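Local atomic coordinates of 6-aminohexanoate-dimer hydrolase (Bacillus anthracis, PDB entry 4GB7), a protein that probably hydrolyses the amide bond of 6-aminohexanoate dimers, as a putative serine hydrolase with a beta-lactamase-like fold. Residues Met188-Glu193 with Asn251-Thr256; Asp232-Ala237 with Leu257-Arg262; Arg276-Ile281 with Ala307-Arg312; Ser332-Ile337 with Gly367-Leu372; Lys338-Gly343 with Ser352-Asn357. All blocks are in the same frame, centred on the assembly; numbering follows the deposited sequence.

In the fold
Following the chain from the N terminus, contact 1 comes first: residues 188-193, just past helix 182-186, close on the start of helix 251-265. Contact 2 crosses it, because 232-237 lies between the two segments of contact 1 while its partner 257-262 is the next part of the same helix; the two touch, centres 9 Å apart. Contact 3 follows in series, joining the end of helix 269-278 to helix 307-318 beside the five-stranded sheet. Contact 4 then brings helix 332-338 against strand 369-373, and within the loop it closes, contact 5 packs 338-343 against 352-357. Tyr-355 of contact 5 reaches back to Met-188 of contact 1.

Contact 1. Residues Met188-Glu193 with Asn251-Thr256; sequences MQVSVE and NGSTET
Met-188 and Ser-253 bring the two backbones closest, their CA atoms 6.6 Å apart, where the turn after helix 182-186 passes the first turns of helix 251-265. Met-188, a selenomethionine, has the positive phi of the C-prime residue in the Schellman motif that ends the earlier helix. Its side chain leaves CB with CG beside the backbone N and bends again at chi2 (-61°), which carries the selenium over to the helix: SE lies 3.7 Å from Ser-253 CB, and the terminal CE comes within 3.5 Å of Thr-254 OG1. That hydroxyl has its polar partner elsewhere, in Gln-358, and meets the methyl only by packing. Val-190 also packs on the serine, its CB 3.8 Å from Ser-253 OG. The serine hydroxyl is also held by a bridging water, 2.7 Å from Ser-253 OG, which accepts from the backbone Val-190 N at 3.2 Å and so ties loop to helix where the segments make no direct polar bond. Within the helix, Gly-252 O accepts from Thr-256 N and Thr-256 OG1, one turn later, from opposite faces of its carbonyl plane. Asn-251 OD1 bonds to Lys-143, which may be the lysine of an SxxK motif as in beta-lactamase-like enzymes, consistent with a place beside the active site. Phe-177 of helix 176-179 and Leu-185 of helix 182-186 pack on Val-190 and Ser-253, and strand 191-193 runs on antiparallel to strand 238-241.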
# COMPACT_ATOMS: atom_id res chain seq x y z
N MSE A 188 -6.64 -11.08 5.34
CA MSE A 188 -7.53 -10.97 4.20
C MSE A 188 -8.32 -12.29 4.00
O MSE A 188 -8.45 -12.80 2.93
CB MSE A 188 -6.76 -10.56 2.94
CG MSE A 188 -6.39 -9.12 2.98
SE MSE A 188 -7.74 -7.84 3.07
CE MSE A 188 -6.70 -6.33 2.47
N GLN A 189 -8.87 -12.81 5.08
CA GLN A 189 -9.66 -14.01 5.03
C GLN A 189 -11.16 -13.77 5.34
O GLN A 189 -11.90 -14.68 5.79
CB GLN A 189 -9.06 -15.06 5.93
CG GLN A 189 -7.73 -15.61 5.46
CD GLN A 189 -7.07 -16.47 6.49
OE1 GLN A 189 -7.49 -16.51 7.64
NE2 GLN A 189 -6.05 -17.20 6.08
N VAL A 190 -11.62 -12.55 5.07
CA VAL A 190 -13.00 -12.14 5.25
C VAL A 190 -13.63 -11.91 3.88
O VAL A 190 -13.18 -11.03 3.09
CB VAL A 190 -13.08 -10.87 6.14
CG1 VAL A 190 -14.52 -10.55 6.43
CG2 VAL A 190 -12.24 -11.06 7.44
N SER A 191 -14.65 -12.73 3.60
CA SER A 191 -15.24 -12.80 2.25
C SER A 191 -16.54 -11.99 2.27
O SER A 191 -17.54 -12.39 2.92
CB SER A 191 -15.49 -14.25 1.86
OG SER A 191 -14.30 -14.98 1.62
N VAL A 192 -16.52 -10.89 1.56
CA VAL A 192 -17.59 -9.92 1.62
C VAL A 192 -17.83 -9.32 0.24
O VAL A 192 -16.89 -9.06 -0.53
CB VAL A 192 -17.20 -8.78 2.61
CG1 VAL A 192 -17.87 -7.47 2.29
CG2 VAL A 192 -17.46 -9.21 4.06
N GLU A 193 -19.10 -9.07 -0.04
CA GLU A 193 -19.52 -8.32 -1.24
C GLU A 193 -20.36 -7.11 -0.77
O GLU A 193 -21.00 -7.14 0.32
CB GLU A 193 -20.32 -9.24 -2.21
CG GLU A 193 -21.69 -9.68 -1.68
CD GLU A 193 -22.55 -10.53 -2.65
OE1 GLU A 193 -23.58 -11.04 -2.23
OE2 GLU A 193 -22.17 -10.66 -3.83
N ASN A 251 -10.54 -4.22 0.72
CA ASN A 251 -10.25 -2.93 1.39
C ASN A 251 -10.94 -2.83 2.75
O ASN A 251 -10.41 -2.25 3.68
CB ASN A 251 -10.76 -1.77 0.56
CG ASN A 251 -9.99 -1.58 -0.73
OD1 ASN A 251 -8.80 -1.87 -0.82
ND2 ASN A 251 -10.68 -1.09 -1.74
N GLY A 252 -12.17 -3.31 2.82
CA GLY A 252 -12.96 -3.24 4.03
C GLY A 252 -12.31 -3.86 5.22
O GLY A 252 -12.56 -3.41 6.38
N SER A 253 -11.51 -4.91 5.01
CA SER A 253 -10.82 -5.54 6.14
C SER A 253 -9.84 -4.57 6.79
O SER A 253 -9.81 -4.39 8.00
CB SER A 253 -10.11 -6.83 5.71
OG SER A 253 -11.05 -7.82 5.27
N THR A 254 -9.03 -3.89 5.97
CA THR A 254 -8.11 -2.88 6.49
C THR A 254 -8.87 -1.71 7.13
O THR A 254 -8.45 -1.18 8.17
CB THR A 254 -7.23 -2.36 5.35
OG1 THR A 254 -6.80 -3.47 4.57
CG2 THR A 254 -6.00 -1.59 5.90
N GLU A 255 -9.99 -1.30 6.52
CA GLU A 255 -10.78 -0.18 7.06
C GLU A 255 -11.31 -0.54 8.43
O GLU A 255 -11.35 0.33 9.32
CB GLU A 255 -11.90 0.23 6.14
CG GLU A 255 -11.47 0.76 4.77
CD GLU A 255 -10.60 2.00 4.77
OE1 GLU A 255 -10.46 2.69 5.82
OE2 GLU A 255 -10.02 2.28 3.68
N THR A 256 -11.68 -1.80 8.61
CA THR A 256 -12.16 -2.26 9.94
C THR A 256 -11.04 -2.17 10.99
O THR A 256 -11.22 -1.68 12.12
CB THR A 256 -12.76 -3.65 9.86
OG1 THR A 256 -13.88 -3.66 8.93
CG2 THR A 256 -13.27 -4.14 11.25
O HOH W 1 -10.63 -9.92 3.64

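Contact 2. Residues Asp232-Ala237 with Leu257-Arg262; sequences DMLQEA and LAWIIR
Leu-234 and Trp-259 carry this contact, their side chains running antiparallel past one another from backbones whose CA atoms stay 10.4 Å apart. The leucine has CG beside its own N and an extended chi2 of 179°, which sends CD1 out to the six-membered part of the indole. There CD1 lies 3.7 Å from Trp-259 CE3 and 4.0 Å from Trp-259 CZ3, meeting the ring obliquely. The tryptophan reaches back with CG opposite its backbone N (chi1 -165°) and chi2 close to zero, so the long indole spans much of the gap between the two helices. This is helix-to-helix packing in the helical part of the beta-lactamase-like fold, joining the short helix 230-235 to the middle of helix 251-265. Tyr-231, one turn before Gln-235, stacks its ring on Trp-259 and also takes a hydrogen bond from Arg-262 NH1. Gln-235 comes in at the ring edge: its chain bends at chi2, bringing NE2 near the indole plane, 4.4 Å from Trp-259 CH2. NE2 gives its hydrogen bond to Glu-171 O and meets the ring edge only by packing. Farther round the helix, Arg-262 is salt-bridged to Glu-297.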
# COMPACT_ATOMS: atom_id res chain seq x y z
N ASP A 232 -20.14 3.44 6.68
CA ASP A 232 -21.40 3.01 6.02
C ASP A 232 -21.17 1.81 5.10
O ASP A 232 -21.98 0.88 5.02
CB ASP A 232 -22.01 4.14 5.18
CG ASP A 232 -22.63 5.25 6.00
OD1 ASP A 232 -22.74 5.17 7.27
OD2 ASP A 232 -23.04 6.23 5.32
N MSE A 233 -20.08 1.85 4.37
CA MSE A 233 -19.71 0.75 3.48
C MSE A 233 -19.53 -0.55 4.25
O MSE A 233 -19.96 -1.60 3.83
CB MSE A 233 -18.45 1.11 2.68
CG MSE A 233 -17.97 0.00 1.73
SE MSE A 233 -16.21 0.26 1.02
CE MSE A 233 -15.24 -0.20 2.66
N LEU A 234 -18.88 -0.46 5.41
CA LEU A 234 -18.63 -1.64 6.22
C LEU A 234 -19.95 -2.23 6.69
O LEU A 234 -20.06 -3.45 6.78
CB LEU A 234 -17.75 -1.29 7.40
CG LEU A 234 -16.35 -0.76 7.04
CD1 LEU A 234 -15.57 -0.43 8.32
CD2 LEU A 234 -15.56 -1.66 6.07
N GLN A 235 -20.94 -1.37 6.92
CA GLN A 235 -22.24 -1.79 7.43
C GLN A 235 -23.07 -2.45 6.31
O GLN A 235 -24.00 -3.23 6.59
CB GLN A 235 -23.03 -0.61 8.01
CG GLN A 235 -22.51 0.01 9.29
CD GLN A 235 -22.57 -0.90 10.48
OE1 GLN A 235 -22.97 -2.07 10.37
NE2 GLN A 235 -22.13 -0.38 11.65
N GLU A 236 -22.73 -2.16 5.06
CA GLU A 236 -23.38 -2.78 3.91
C GLU A 236 -22.82 -4.17 3.51
O GLU A 236 -23.36 -4.81 2.60
CB GLU A 236 -23.26 -1.86 2.67
CG GLU A 236 -24.08 -0.58 2.74
CD GLU A 236 -24.30 0.04 1.38
OE1 GLU A 236 -23.61 -0.32 0.41
OE2 GLU A 236 -25.18 0.92 1.29
N ALA A 237 -21.74 -4.61 4.18
CA ALA A 237 -21.06 -5.86 3.84
C ALA A 237 -22.00 -7.04 3.94
O ALA A 237 -22.75 -7.16 4.93
CB ALA A 237 -19.84 -6.09 4.73
N LEU A 257 -9.91 -2.72 10.64
CA LEU A 257 -8.71 -2.64 11.48
C LEU A 257 -8.38 -1.19 11.85
O LEU A 257 -8.06 -0.90 12.97
CB LEU A 257 -7.52 -3.33 10.78
CG LEU A 257 -7.58 -4.85 10.62
CD1 LEU A 257 -6.45 -5.38 9.76
CD2 LEU A 257 -7.59 -5.53 12.00
N ALA A 258 -8.44 -0.28 10.90
CA ALA A 258 -8.21 1.14 11.20
C ALA A 258 -9.23 1.72 12.17
O ALA A 258 -8.89 2.55 13.01
CB ALA A 258 -8.10 1.97 9.92
N TRP A 259 -10.51 1.31 12.05
CA TRP A 259 -11.53 1.72 12.98
C TRP A 259 -11.20 1.27 14.38
O TRP A 259 -11.31 2.03 15.32
CB TRP A 259 -12.89 1.19 12.52
CG TRP A 259 -14.11 1.79 13.14
CD1 TRP A 259 -14.20 2.74 14.17
CD2 TRP A 259 -15.47 1.52 12.74
NE1 TRP A 259 -15.52 3.07 14.42
CE2 TRP A 259 -16.34 2.34 13.60
CE3 TRP A 259 -16.05 0.71 11.78
CZ2 TRP A 259 -17.71 2.33 13.46
CZ3 TRP A 259 -17.44 0.70 11.65
CH2 TRP A 259 -18.25 1.49 12.48
N ILE A 260 -10.66 0.07 14.51
CA ILE A 260 -10.19 -0.42 15.79
C ILE A 260 -9.05 0.45 16.34
O ILE A 260 -9.07 0.85 17.51
CB ILE A 260 -9.74 -1.89 15.70
CG1 ILE A 260 -10.95 -2.78 15.37
CG2 ILE A 260 -9.08 -2.37 16.99
CD1 ILE A 260 -10.62 -4.19 14.99
N ILE A 261 -8.08 0.77 15.49
CA ILE A 261 -6.99 1.67 15.91
C ILE A 261 -7.56 2.96 16.52
O ILE A 261 -7.13 3.40 17.61
CB ILE A 261 -6.04 1.98 14.75
CG1 ILE A 261 -5.28 0.71 14.32
CG2 ILE A 261 -5.02 3.08 15.12
CD1 ILE A 261 -4.51 0.84 13.03
N ARG A 262 -8.48 3.58 15.80
CA ARG A 262 -9.01 4.88 16.21
C ARG A 262 -9.76 4.74 17.52
O ARG A 262 -9.61 5.56 18.41
CB ARG A 262 -9.91 5.45 15.14
CG ARG A 262 -9.26 5.81 13.80
CD ARG A 262 -10.30 6.18 12.76
NE ARG A 262 -9.69 6.29 11.43
CZ ARG A 262 -9.88 5.45 10.42
NH1 ARG A 262 -10.80 4.48 10.47
NH2 ARG A 262 -9.25 5.64 9.28

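Contact 3. Residues Arg276-Ile281 with Ala307-Arg312; sequences RIWSQI and ARDMAR
In the beta-lactamase-like fold the end of helix 269-278, which closes in a wider pi-type turn, packs on the start of helix 307-318, Trp-278 and Ile-281 meeting Asp-309, Met-310 and Arg-312. Trp-278 swings its indole across the second helix, chi1 at an unusual -140°, and CZ2 comes 3.8 Å from Asp-309 CB. Ring and carboxylate planes stand 85° apart. At the indole edge lies the selenium of selenomethionine Met-310, in one of its two conformers, 4.2 Å from Trp-278 CH2 and 84° off the ring normal, a Met-aromatic contact. Trp-278 NE1 bonds to Glu-285 O. Three residues on, Ile-281 sets CD1 against the Arg-312 backbone, 3.8 Å from Arg-312 O, while Ile-281 O sits at the guanidinium edge, nearest Arg-312 CD. Within the helix, Arg-312 NH1 forms a salt bridge with Asp-309 OD1 at 2.9 Å, though the hydrogen bond is weak. Arg-312 also pairs with Glu-284 and bonds through NH2 to Ala-77 O, and the Asp-309 carboxylate takes the backbone N-H groups of Glu-284 and Glu-285. At Ala-307 and Ala-311, helix 307-318 packs on strands 110-117 and 387-393, an alpha-on-beta layering seen in the beta-lactamase fold.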
# COMPACT_ATOMS: atom_id res chain seq x y z
N ARG A 276 3.78 7.10 15.63
CA ARG A 276 4.43 5.81 15.74
C ARG A 276 5.52 5.57 14.71
O ARG A 276 6.44 4.76 14.95
CB ARG A 276 3.38 4.72 15.67
CG ARG A 276 2.45 4.68 16.86
CD ARG A 276 1.21 3.86 16.59
NE ARG A 276 0.37 3.75 17.78
CZ ARG A 276 0.56 2.86 18.77
NH1 ARG A 276 1.53 1.93 18.70
NH2 ARG A 276 -0.26 2.87 19.82
N ILE A 277 5.41 6.18 13.54
CA ILE A 277 6.27 5.83 12.43
C ILE A 277 6.85 7.08 11.76
O ILE A 277 8.08 7.21 11.65
CB ILE A 277 5.57 4.95 11.35
CG1 ILE A 277 5.07 3.65 11.98
CG2 ILE A 277 6.45 4.82 10.09
CD1 ILE A 277 4.15 2.83 11.08
N TRP A 278 5.98 7.97 11.30
CA TRP A 278 6.40 9.03 10.34
C TRP A 278 7.32 10.07 10.97
O TRP A 278 8.03 10.78 10.29
CB TRP A 278 5.18 9.74 9.66
CG TRP A 278 5.48 10.00 8.21
CD1 TRP A 278 6.00 11.15 7.64
CD2 TRP A 278 5.35 9.04 7.15
NE1 TRP A 278 6.19 10.96 6.29
CE2 TRP A 278 5.85 9.69 5.94
CE3 TRP A 278 4.90 7.72 7.07
CZ2 TRP A 278 5.84 9.03 4.71
CZ3 TRP A 278 4.92 7.07 5.84
CH2 TRP A 278 5.35 7.72 4.69
N SER A 279 7.23 10.22 12.28
CA SER A 279 8.03 11.17 13.03
C SER A 279 9.30 10.50 13.59
O SER A 279 10.10 11.20 14.19
CB SER A 279 7.24 11.76 14.18
OG SER A 279 6.93 10.79 15.15
N GLN A 280 9.45 9.18 13.40
CA GLN A 280 10.45 8.38 14.12
C GLN A 280 11.59 7.86 13.30
O GLN A 280 12.54 7.35 13.87
CB GLN A 280 9.77 7.17 14.75
CG GLN A 280 8.60 7.55 15.65
CD GLN A 280 9.10 8.11 16.92
OE1 GLN A 280 9.83 7.42 17.65
NE2 GLN A 280 8.73 9.36 17.22
N ILE A 281 11.55 7.99 11.96
CA ILE A 281 12.61 7.35 11.14
C ILE A 281 13.26 8.28 10.11
O ILE A 281 13.67 7.84 9.03
CB ILE A 281 12.17 6.00 10.51
CG1 ILE A 281 11.02 6.19 9.47
CG2 ILE A 281 11.68 5.02 11.61
CD1 ILE A 281 10.68 4.92 8.71
N ALA A 307 8.72 9.04 -2.38
CA ALA A 307 9.35 7.76 -2.69
C ALA A 307 10.51 7.44 -1.74
O ALA A 307 10.63 6.28 -1.27
CB ALA A 307 9.85 7.70 -4.14
N ARG A 308 11.36 8.43 -1.47
CA ARG A 308 12.44 8.22 -0.53
C ARG A 308 11.89 7.95 0.87
O ARG A 308 12.49 7.17 1.58
CB ARG A 308 13.41 9.40 -0.48
CG ARG A 308 14.31 9.39 -1.70
CD ARG A 308 15.53 10.31 -1.56
NE ARG A 308 15.14 11.68 -1.31
CZ ARG A 308 14.90 12.62 -2.23
NH1 ARG A 308 14.55 13.83 -1.84
NH2 ARG A 308 15.02 12.37 -3.54
N ASP A 309 10.80 8.59 1.23
CA ASP A 309 10.24 8.35 2.55
C ASP A 309 9.71 6.92 2.65
O ASP A 309 9.89 6.25 3.67
CB ASP A 309 9.17 9.38 2.93
CG ASP A 309 9.80 10.73 3.36
OD1 ASP A 309 11.03 10.74 3.63
OD2 ASP A 309 9.09 11.74 3.51
N MSE A 310 9.06 6.44 1.61
CA MSE A 310 8.63 5.05 1.57
C MSE A 310 9.82 4.11 1.62
O MSE A 310 9.75 3.08 2.25
CB MSE A 310 7.81 4.73 0.35
CG MSE A 310 6.45 5.27 0.41
SE MSE A 310 5.43 4.58 1.94
CE MSE A 310 6.21 2.82 2.13
N ALA A 311 10.94 4.49 1.00
CA ALA A 311 12.15 3.70 1.08
C ALA A 311 12.71 3.61 2.50
O ALA A 311 13.24 2.57 2.91
CB ALA A 311 13.18 4.26 0.14
N ARG A 312 12.62 4.70 3.25
CA ARG A 312 13.02 4.70 4.64
C ARG A 312 12.20 3.69 5.42
O ARG A 312 12.74 2.91 6.21
CB ARG A 312 12.85 6.07 5.28
CG ARG A 312 13.77 7.15 4.70
CD ARG A 312 13.55 8.54 5.34
NE ARG A 312 14.65 9.41 4.99
CZ ARG A 312 14.74 10.08 3.84
NH1 ARG A 312 13.75 10.05 2.94
NH2 ARG A 312 15.83 10.77 3.58

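Contact 4. Residues Ser332-Ile337 with Gly367-Leu372; sequences SITEDI and GAFEVL
Ile-337 and Phe-369 make the main apolar contact, a branched side chain meeting an aromatic one at about a right angle. Ile-337 CG2 is the atom that touches: it lies 3.6 Å from Phe-369 CB and 3.7 Å from Phe-369 CG, and 4.1 Å from each of CD1 and CD2, so the methyl lies against the CB-CG root of the ring in an oblique approach. Phe-369 comes off the strand with CG between its own N and carbonyl carbon (chi1 58°), a sterically tight choice that turns the ring toward the helix. One turn back along the helix, Thr-334 adds a second methyl contact, its CG2 standing 4.1 Å from Phe-369 CZ at the far end of the ring. The aromatic contacts continue outside the pair, with Trp-359 meeting Phe-369 edge-to-face and also packing on Ile-337. Polar contacts lie to the side of this surface. Thr-334 sends its hydroxyl to Asn-320 OD1, which leaves the methyl for the ring, and on the strand Phe-369 keeps its backbone hydrogen bonds to Ile-381 of the neighbouring strand. Helix 332-338 thus rests against strand 369-373 of the five-stranded sheet through methyl groups and one ring. All three touching residues are buried, which implies that the helix is held on the strand here by hydrophobic burial, while polar bonds fix each element to its own neighbours.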
# COMPACT_ATOMS: atom_id res chain seq x y z
N SER A 332 8.48 -8.92 15.17
CA SER A 332 7.62 -10.01 14.68
C SER A 332 7.06 -9.79 13.27
O SER A 332 6.74 -10.77 12.59
CB SER A 332 6.45 -10.25 15.64
OG SER A 332 5.52 -9.17 15.59
N ILE A 333 6.92 -8.52 12.83
CA ILE A 333 6.27 -8.24 11.56
C ILE A 333 7.02 -8.95 10.48
O ILE A 333 6.48 -9.77 9.74
CB ILE A 333 6.14 -6.73 11.22
CG1 ILE A 333 5.22 -6.04 12.23
CG2 ILE A 333 5.54 -6.53 9.81
CD1 ILE A 333 5.27 -4.53 12.25
N THR A 334 8.30 -8.67 10.41
CA THR A 334 9.11 -9.28 9.35
C THR A 334 9.42 -10.76 9.65
O THR A 334 9.43 -11.58 8.72
CB THR A 334 10.42 -8.48 9.15
OG1 THR A 334 11.16 -8.48 10.37
CG2 THR A 334 10.09 -7.07 8.79
N GLU A 335 9.61 -11.12 10.93
CA GLU A 335 9.91 -12.48 11.30
C GLU A 335 8.78 -13.40 10.83
O GLU A 335 9.00 -14.44 10.22
CB GLU A 335 10.05 -12.64 12.84
CG GLU A 335 10.53 -14.03 13.25
CD GLU A 335 10.74 -14.23 14.74
OE1 GLU A 335 10.04 -13.59 15.55
OE2 GLU A 335 11.58 -15.08 15.10
N ASP A 336 7.56 -13.00 11.14
CA ASP A 336 6.39 -13.83 10.83
C ASP A 336 6.19 -13.96 9.32
O ASP A 336 5.85 -15.03 8.81
CB ASP A 336 5.13 -13.28 11.48
CG ASP A 336 5.12 -13.47 12.99
OD1 ASP A 336 6.07 -14.08 13.53
OD2 ASP A 336 4.17 -12.98 13.65
N ILE A 337 6.43 -12.87 8.59
CA ILE A 337 6.34 -12.91 7.17
C ILE A 337 7.35 -13.86 6.57
O ILE A 337 7.00 -14.69 5.71
CB ILE A 337 6.48 -11.52 6.56
CG1 ILE A 337 5.23 -10.69 6.88
CG2 ILE A 337 6.73 -11.63 5.08
CD1 ILE A 337 5.43 -9.18 6.75
N GLY A 367 13.28 -14.66 -1.28
CA GLY A 367 12.54 -14.60 -0.03
C GLY A 367 11.91 -13.20 0.13
O GLY A 367 11.69 -12.74 1.28
N ALA A 368 11.62 -12.52 -1.00
CA ALA A 368 11.11 -11.12 -0.94
C ALA A 368 9.70 -11.08 -0.42
O ALA A 368 8.96 -12.06 -0.51
CB ALA A 368 11.26 -10.40 -2.26
N PHE A 369 9.31 -9.95 0.11
CA PHE A 369 7.95 -9.70 0.45
C PHE A 369 7.62 -8.28 -0.02
O PHE A 369 8.49 -7.46 -0.22
CB PHE A 369 7.65 -9.99 1.96
CG PHE A 369 8.48 -9.19 2.94
CD1 PHE A 369 9.76 -9.59 3.27
CD2 PHE A 369 7.98 -8.05 3.52
CE1 PHE A 369 10.53 -8.88 4.18
CE2 PHE A 369 8.74 -7.32 4.43
CZ PHE A 369 10.02 -7.71 4.75
N GLU A 370 6.35 -8.03 -0.28
CA GLU A 370 5.98 -6.81 -0.93
C GLU A 370 4.55 -6.42 -0.64
O GLU A 370 3.72 -7.25 -0.23
CB GLU A 370 6.19 -6.93 -2.45
CG GLU A 370 5.35 -8.01 -3.14
CD GLU A 370 5.63 -8.29 -4.59
OE1 GLU A 370 6.38 -7.53 -5.20
OE2 GLU A 370 5.02 -9.25 -5.15
N VAL A 371 4.27 -5.15 -0.85
CA VAL A 371 2.89 -4.63 -0.94
C VAL A 371 2.72 -3.97 -2.28
O VAL A 371 3.64 -3.31 -2.79
CB VAL A 371 2.50 -3.79 0.31
CG1 VAL A 371 3.45 -2.57 0.44
CG2 VAL A 371 1.01 -3.40 0.26
N LEU A 372 1.53 -4.13 -2.85
CA LEU A 372 1.24 -3.74 -4.23
C LEU A 372 0.07 -2.79 -4.16
O LEU A 372 -0.78 -2.92 -3.25
CB LEU A 372 0.85 -4.97 -5.04
CG LEU A 372 1.97 -6.01 -5.16
CD1 LEU A 372 1.39 -7.37 -5.58
CD2 LEU A 372 3.05 -5.53 -6.11

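Contact 5. Residues Lys338-Gly343 with Ser352-Asn357; sequences KNVQEG and SISYHN
Val-340 is the first residue of 338-343 to touch the strand, just after helix 332-338 has ended, and it does so with both methyls. CG1 packs on Ser-354 CB at 3.7 Å, and CG2 reaches His-356 CD2 at 3.6 Å, oblique to the imidazole. The valine sets CG1 opposite its backbone N (chi1 178°), which spreads the two methyls along the strand. His-356 is itself held by a hydrogen bond from ND1 to Asp-187, and its ring carries Asn-357 ND2 over one face, 3.1 Å above the plane. Gln-341 turns its side chain from the strand. Glu-342 then stretches back along it, chain extended, bringing OE1 to 3.5 Å from Ser-352 CB, a contact with carbon rather than with the hydroxyl. At Gly-343 the backbone N donates to a water at 2.9 Å, and the same water donates to Ser-354 OG, also at 2.9 Å, bridging loop and strand. Ser-354 OG accepts from this water and is also bonded to Glu-344 O. His-363 adds a brace outside the pair, reaching Val-340 O with one ring nitrogen and Ser-352 O with the other. The chemistry changes along the segment, which implies that the contact is held by apolar packing at the buried Val-340 and by a water bridge near Gly-343, with Glu-342 and Ser-352 meeting at an exposed rim.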
# COMPACT_ATOMS: atom_id res chain seq x y z
N LYS A 338 8.59 -13.76 7.02
CA LYS A 338 9.67 -14.59 6.47
C LYS A 338 9.52 -16.06 6.80
O LYS A 338 10.01 -16.89 6.08
CB LYS A 338 11.03 -14.01 6.87
CG LYS A 338 11.25 -12.63 6.19
CD LYS A 338 12.63 -12.04 6.42
CE LYS A 338 12.84 -11.65 7.88
NZ LYS A 338 14.09 -10.85 8.08
N ASN A 339 8.78 -16.38 7.84
CA ASN A 339 8.47 -17.79 8.18
C ASN A 339 7.23 -18.39 7.49
O ASN A 339 6.90 -19.56 7.73
CB ASN A 339 8.31 -17.89 9.72
CG ASN A 339 9.62 -17.79 10.44
OD1 ASN A 339 10.69 -18.11 9.90
ND2 ASN A 339 9.56 -17.35 11.68
N VAL A 340 6.54 -17.62 6.64
CA VAL A 340 5.39 -18.14 5.89
C VAL A 340 5.90 -19.05 4.76
O VAL A 340 6.51 -18.57 3.80
CB VAL A 340 4.41 -17.04 5.36
CG1 VAL A 340 3.26 -17.62 4.54
CG2 VAL A 340 3.81 -16.25 6.51
N GLN A 341 5.62 -20.35 4.86
CA GLN A 341 6.06 -21.31 3.83
C GLN A 341 5.08 -21.43 2.67
O GLN A 341 3.92 -21.05 2.82
CB GLN A 341 6.30 -22.68 4.44
CG GLN A 341 7.34 -22.62 5.54
CD GLN A 341 8.07 -23.92 5.71
OE1 GLN A 341 7.60 -24.80 6.42
NE2 GLN A 341 9.22 -24.04 5.07
N GLU A 342 5.56 -21.90 1.52
CA GLU A 342 4.71 -22.14 0.39
C GLU A 342 3.63 -23.12 0.85
O GLU A 342 3.93 -24.10 1.52
CB GLU A 342 5.50 -22.64 -0.83
CG GLU A 342 4.62 -22.92 -2.04
CD GLU A 342 5.34 -22.96 -3.38
OE1 GLU A 342 4.70 -23.40 -4.37
OE2 GLU A 342 6.53 -22.56 -3.48
N GLY A 343 2.38 -22.76 0.58
CA GLY A 343 1.20 -23.55 0.98
C GLY A 343 0.52 -23.08 2.27
O GLY A 343 -0.60 -23.56 2.63
N SER A 352 1.13 -20.47 -5.16
CA SER A 352 2.50 -20.37 -4.67
C SER A 352 2.76 -19.07 -3.92
O SER A 352 3.77 -18.96 -3.20
CB SER A 352 3.49 -20.47 -5.83
OG SER A 352 3.12 -19.56 -6.83
N ILE A 353 1.84 -18.12 -4.08
CA ILE A 353 1.85 -16.80 -3.39
C ILE A 353 1.03 -16.90 -2.11
O ILE A 353 -0.04 -17.52 -2.09
CB ILE A 353 1.24 -15.69 -4.30
CG1 ILE A 353 2.10 -15.55 -5.56
CG2 ILE A 353 1.15 -14.33 -3.58
CD1 ILE A 353 1.42 -14.68 -6.62
N SER A 354 1.54 -16.31 -1.05
CA SER A 354 0.85 -16.26 0.23
C SER A 354 0.63 -14.82 0.63
O SER A 354 1.14 -13.91 -0.02
CB SER A 354 1.63 -16.97 1.32
OG SER A 354 1.85 -18.32 1.03
N TYR A 355 -0.13 -14.63 1.70
CA TYR A 355 -0.45 -13.30 2.19
C TYR A 355 -0.58 -13.36 3.71
O TYR A 355 -1.31 -14.23 4.22
CB TYR A 355 -1.74 -12.83 1.61
CG TYR A 355 -2.13 -11.38 1.89
CD1 TYR A 355 -2.73 -11.01 3.08
CD2 TYR A 355 -1.90 -10.37 0.92
CE1 TYR A 355 -3.16 -9.70 3.29
CE2 TYR A 355 -2.30 -9.06 1.14
CZ TYR A 355 -2.89 -8.72 2.33
OH TYR A 355 -3.35 -7.44 2.52
N HIS A 356 0.09 -12.45 4.41
CA HIS A 356 0.08 -12.45 5.87
C HIS A 356 0.21 -11.02 6.37
O HIS A 356 1.13 -10.30 5.97
CB HIS A 356 1.23 -13.31 6.40
CG HIS A 356 1.13 -13.66 7.88
ND1 HIS A 356 -0.05 -13.68 8.55
CD2 HIS A 356 2.09 -14.05 8.77
CE1 HIS A 356 0.17 -14.02 9.83
NE2 HIS A 356 1.48 -14.28 9.97
N ASN A 357 -0.71 -10.59 7.23
CA ASN A 357 -0.61 -9.31 7.92
C ASN A 357 -0.40 -8.10 7.02
O ASN A 357 0.40 -7.19 7.30
CB ASN A 357 0.51 -9.43 8.99
CG ASN A 357 0.17 -10.47 10.06
OD1 ASN A 357 -1.02 -10.70 10.35
ND2 ASN A 357 1.20 -11.12 10.63
O HOH W 2 1.66 -20.45 -0.93